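Local coordinates for odorant binding protein, antennal (PDB 3R1P) that probably binds small hydrophobic odorants in the mosquito antenna, and here holds palmitic acid in its helical pocket, at residues T102-E105 and T106-Y110; F111-H114 and D115-I118. One frame throughout, in Å; residues are numbered along the deposited sequence.

Contact 1. Residues T102-E105 and T106-Y110; sequences TAYE and TVKCY. With PLM (palmitic acid), chain G.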
# COMPACT_ATOMS: atom_id res chain seq x y z
N THR A 102 -4.00 -8.84 3.60
CA THR A 102 -4.77 -7.82 4.33
C THR A 102 -4.51 -6.43 3.72
O THR A 102 -5.46 -5.69 3.48
CB THR A 102 -4.46 -7.87 5.85
OG1 THR A 102 -4.87 -9.13 6.38
CG2 THR A 102 -5.14 -6.74 6.63
N ALA A 103 -3.22 -6.09 3.47
CA ALA A 103 -2.84 -4.79 2.91
C ALA A 103 -3.34 -4.63 1.47
O ALA A 103 -3.86 -3.56 1.13
CB ALA A 103 -1.33 -4.60 2.96
N TYR A 104 -3.18 -5.69 0.65
CA TYR A 104 -3.67 -5.70 -0.72
C TYR A 104 -5.19 -5.49 -0.78
O TYR A 104 -5.66 -4.62 -1.52
CB TYR A 104 -3.27 -7.00 -1.44
CG TYR A 104 -3.93 -7.16 -2.79
CD1 TYR A 104 -3.46 -6.46 -3.91
CD2 TYR A 104 -5.03 -7.99 -2.96
CE1 TYR A 104 -4.08 -6.58 -5.15
CE2 TYR A 104 -5.66 -8.12 -4.20
CZ TYR A 104 -5.17 -7.42 -5.29
OH TYR A 104 -5.80 -7.54 -6.51
N GLU A 105 -5.96 -6.29 -0.02
CA GLU A 105 -7.42 -6.21 0.02
C GLU A 105 -7.91 -4.85 0.50
O GLU A 105 -8.93 -4.36 0.01
CB GLU A 105 -8.03 -7.32 0.86
CG GLU A 105 -8.00 -8.70 0.21
CD GLU A 105 -8.75 -9.77 0.98
OE1 GLU A 105 -9.69 -9.43 1.73
OE2 GLU A 105 -8.42 -10.97 0.80
N THR A 106 -7.18 -4.23 1.45
CA THR A 106 -7.55 -2.90 1.98
C THR A 106 -7.42 -1.85 0.85
O THR A 106 -8.33 -1.04 0.66
CB THR A 106 -6.73 -2.56 3.25
OG1 THR A 106 -6.96 -3.54 4.25
CG2 THR A 106 -7.06 -1.17 3.80
N VAL A 107 -6.28 -1.87 0.11
CA VAL A 107 -6.02 -0.95 -1.01
C VAL A 107 -7.06 -1.13 -2.13
O VAL A 107 -7.62 -0.15 -2.61
CB VAL A 107 -4.55 -1.03 -1.51
CG1 VAL A 107 -4.34 -0.27 -2.82
CG2 VAL A 107 -3.61 -0.50 -0.44
N LYS A 108 -7.36 -2.40 -2.48
CA LYS A 108 -8.39 -2.74 -3.49
C LYS A 108 -9.75 -2.15 -3.12
O LYS A 108 -10.43 -1.60 -3.98
CB LYS A 108 -8.50 -4.27 -3.65
CG LYS A 108 -7.38 -4.88 -4.49
CD LYS A 108 -7.37 -4.43 -5.98
CE LYS A 108 -8.55 -4.92 -6.80
NZ LYS A 108 -8.57 -6.41 -6.95
N CYS A 109 -10.11 -2.25 -1.83
CA CYS A 109 -11.36 -1.74 -1.27
C CYS A 109 -11.40 -0.20 -1.30
O CYS A 109 -12.36 0.38 -1.79
CB CYS A 109 -11.53 -2.29 0.15
SG CYS A 109 -13.04 -1.80 1.01
N TYR A 110 -10.35 0.44 -0.74
CA TYR A 110 -10.26 1.89 -0.55
C TYR A 110 -9.85 2.73 -1.76
O TYR A 110 -10.47 3.77 -2.00
CB TYR A 110 -9.39 2.20 0.67
CG TYR A 110 -9.62 3.58 1.25
CD1 TYR A 110 -10.81 3.91 1.88
CD2 TYR A 110 -8.63 4.56 1.18
CE1 TYR A 110 -11.04 5.19 2.39
CE2 TYR A 110 -8.83 5.83 1.71
CZ TYR A 110 -10.03 6.13 2.34
OH TYR A 110 -10.24 7.39 2.87
C1 PLM G . 4.87 11.59 4.10
O1 PLM G . 5.27 12.77 4.21
O2 PLM G . 4.82 10.82 5.08
C2 PLM G . 4.44 11.10 2.73
C3 PLM G . 4.04 9.62 2.72
C4 PLM G . 3.13 9.27 1.54
C5 PLM G . 3.22 7.79 1.18
C6 PLM G . 1.85 7.14 0.96
C7 PLM G . 1.94 5.62 0.96
C8 PLM G . 0.55 4.98 0.98
C9 PLM G . 0.44 3.81 -0.01
CA PLM G . -1.02 3.44 -0.25
CB PLM G . -1.17 2.44 -1.40
CC PLM G . -1.16 3.15 -2.75
CD PLM G . -2.04 2.44 -3.78
CE PLM G . -1.42 1.19 -4.40
CF PLM G . 0.09 1.05 -4.19
CG PLM G . 0.87 1.88 -5.18
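Thr-102 O receives Thr-106 N at 3.0 Å, the first of five successive i to i+4 backbone hydrogen bonds that make residues 102-110 a continuous alpha-helix. Val-107 N, Lys-108 N, Cys-109 N and Tyr-110 N repeat the pattern on the carbonyls of Ala-103, Tyr-104, Glu-105 and Thr-106. Thr-102 O is gripped a second time: Thr-106 OG1 donates to it at 2.7 Å, and the hydroxyl and the amide come from opposite faces of the carbonyl plane. That bond depends on OG1 lying beside its own backbone N (chi1 -59°), from where a threonine hydroxyl buried in a helix can satisfy itself on the preceding turn.

The helix belongs to the disulfide-braced, all-helical fold of the PBP/GOBP family, and its faces serve different ends. Val-107, a small branched residue, turns CG1 to the palmitic acid, 3.6 Å from PLM CE, while it and Ala-103 also touch Ile-50 and Phe-54 of helix 44-56. Cys-109 forms a disulfide with Cys-91, tying the helix to helix 88-91.

Further round, Tyr-104 and Lys-108 run side by side, one turn apart. The lysine lays CG over one face of the ring, a CH-pi contact 3.7 Å from the centroid of Tyr-104, and then bends at each of its last three torsions, which curls NZ back to donate to Tyr-104 OH at 3.0 Å. A long, flexible aliphatic chain with a charged end suits this exposed place, where it can cover an aromatic ring and still reach the phenol oxygen. Lys-47 adds a cation-pi contact to the same ring.

Contact 2. Residues F111-H114 and D115-I118; sequences FNAH and DEVI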
# COMPACT_ATOMS: atom_id res chain seq x y z
N PHE A 111 -8.80 2.32 -2.48
CA PHE A 111 -8.32 3.03 -3.67
C PHE A 111 -8.85 2.35 -4.93
O PHE A 111 -8.09 1.80 -5.72
CB PHE A 111 -6.78 3.19 -3.65
CG PHE A 111 -6.24 3.86 -2.41
CD1 PHE A 111 -5.58 3.13 -1.44
CD2 PHE A 111 -6.43 5.22 -2.20
CE1 PHE A 111 -5.08 3.75 -0.29
CE2 PHE A 111 -5.95 5.84 -1.04
CZ PHE A 111 -5.26 5.11 -0.10
N ASN A 112 -10.18 2.37 -5.09
CA ASN A 112 -10.89 1.74 -6.21
C ASN A 112 -10.79 2.53 -7.52
O ASN A 112 -10.87 1.93 -8.60
CB ASN A 112 -12.35 1.45 -5.84
CG ASN A 112 -13.10 2.62 -5.22
OD1 ASN A 112 -12.90 3.79 -5.55
ND2 ASN A 112 -13.93 2.31 -4.25
N ALA A 113 -10.63 3.88 -7.44
CA ALA A 113 -10.50 4.75 -8.61
C ALA A 113 -9.09 4.70 -9.17
O ALA A 113 -8.12 4.74 -8.42
CB ALA A 113 -10.88 6.18 -8.25
N HIS A 114 -8.98 4.60 -10.51
CA HIS A 114 -7.71 4.52 -11.24
C HIS A 114 -6.77 5.70 -10.96
O HIS A 114 -5.57 5.49 -10.79
CB HIS A 114 -7.97 4.40 -12.75
CG HIS A 114 -8.24 3.00 -13.21
ND1 HIS A 114 -9.48 2.42 -13.05
CD2 HIS A 114 -7.42 2.13 -13.83
CE1 HIS A 114 -9.37 1.21 -13.57
NE2 HIS A 114 -8.15 0.99 -14.05
N ASP A 115 -7.34 6.93 -10.89
CA ASP A 115 -6.64 8.19 -10.64
C ASP A 115 -5.89 8.19 -9.30
O ASP A 115 -4.76 8.71 -9.25
CB ASP A 115 -7.62 9.38 -10.68
CG ASP A 115 -8.46 9.44 -11.95
OD1 ASP A 115 -8.20 10.33 -12.80
OD2 ASP A 115 -9.38 8.59 -12.09
N GLU A 116 -6.49 7.63 -8.24
CA GLU A 116 -5.83 7.58 -6.93
C GLU A 116 -4.64 6.64 -6.93
O GLU A 116 -3.57 7.04 -6.45
CB GLU A 116 -6.79 7.31 -5.76
CG GLU A 116 -7.88 6.29 -6.02
CD GLU A 116 -9.14 6.47 -5.21
OE1 GLU A 116 -9.33 7.56 -4.61
OE2 GLU A 116 -9.98 5.53 -5.19
N VAL A 117 -4.80 5.42 -7.51
CA VAL A 117 -3.70 4.46 -7.62
C VAL A 117 -2.51 5.10 -8.37
O VAL A 117 -1.39 5.06 -7.87
CB VAL A 117 -4.14 3.09 -8.22
CG1 VAL A 117 -2.96 2.13 -8.37
CG2 VAL A 117 -5.24 2.45 -7.39
N ILE A 118 -2.78 5.74 -9.54
CA ILE A 118 -1.78 6.40 -10.38
C ILE A 118 -0.98 7.49 -9.61
O ILE A 118 0.25 7.52 -9.70
CB ILE A 118 -2.40 6.92 -11.72
CG1 ILE A 118 -2.82 5.73 -12.62
CG2 ILE A 118 -1.43 7.82 -12.48
CD1 ILE A 118 -3.70 6.09 -13.87
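Phe-111 and Glu-116 meet with the phenyl ring and the carboxylate almost perpendicular, their planes 87° apart. Glu-116 CB comes to the ring obliquely, 4.1 Å from Phe-111 CD2, and Phe-120 packs against the same ring edge-to-face. The amide of Asn-112 is only moderately turned from the carboxylate plane, with OD1 3.4 Å from Glu-116 OE2; both atoms are acceptors, so no bond joins them.

The carboxylate is held by a backbone amide: Ala-113 N donates to Glu-116 OE2 at 2.9 Å, meeting it on the anti side and 32° out of the carboxylate plane. Glu-116 CG sits between its own backbone N and carbonyl carbon (chi1 40°), and the chain then extends back toward the start of the helix. Glutamate is long enough to span this distance, and its negative end probably also gains from the positive end of the helix dipole. The small methyl of Ala-113 fits against the carboxylate, CB lying 3.3 Å from Glu-116 OE2.

On the buried side, Val-117 CG2 packs on Phe-111 CB at 4.1 Å, joining two apolar residues across the bend; Val-117 also touches Val-40, and the Phe-111 side chain comes to about 4 Å from the bound palmitic acid. Ile-118 N donates to His-114 O at 3.1 Å, closing the first turn of the helix, while Ile-118 CG1 rests beside that same carbonyl.

Ala-113 occupies the N-cap position, and the glutamate three residues later turns back to its amide: this is the N3-to-N-cap half of a capping box, whose other half an alanine, lacking a polar side chain, cannot supply.

Overall arrangement
The two contacts come in series along the chain, with their centres about 12 Å apart. Contact 1 lies wholly within helix 99-110; contact 2 covers the loop that leaves it and the first turn of helix 114-125, so together they trace a helix, a short connection and the start of the next helix. They meet at the junction, where Tyr-110 O packs 3.7 Å from Glu-116 OE2. Contact 1 lies nearer the centre of the chain, about 8 Å against 12 Å for contact 2. Both reach the palmitic acid, through Val-107 and Phe-111, so this consecutive piece of chain supplies part of the wall of the ligand pocket.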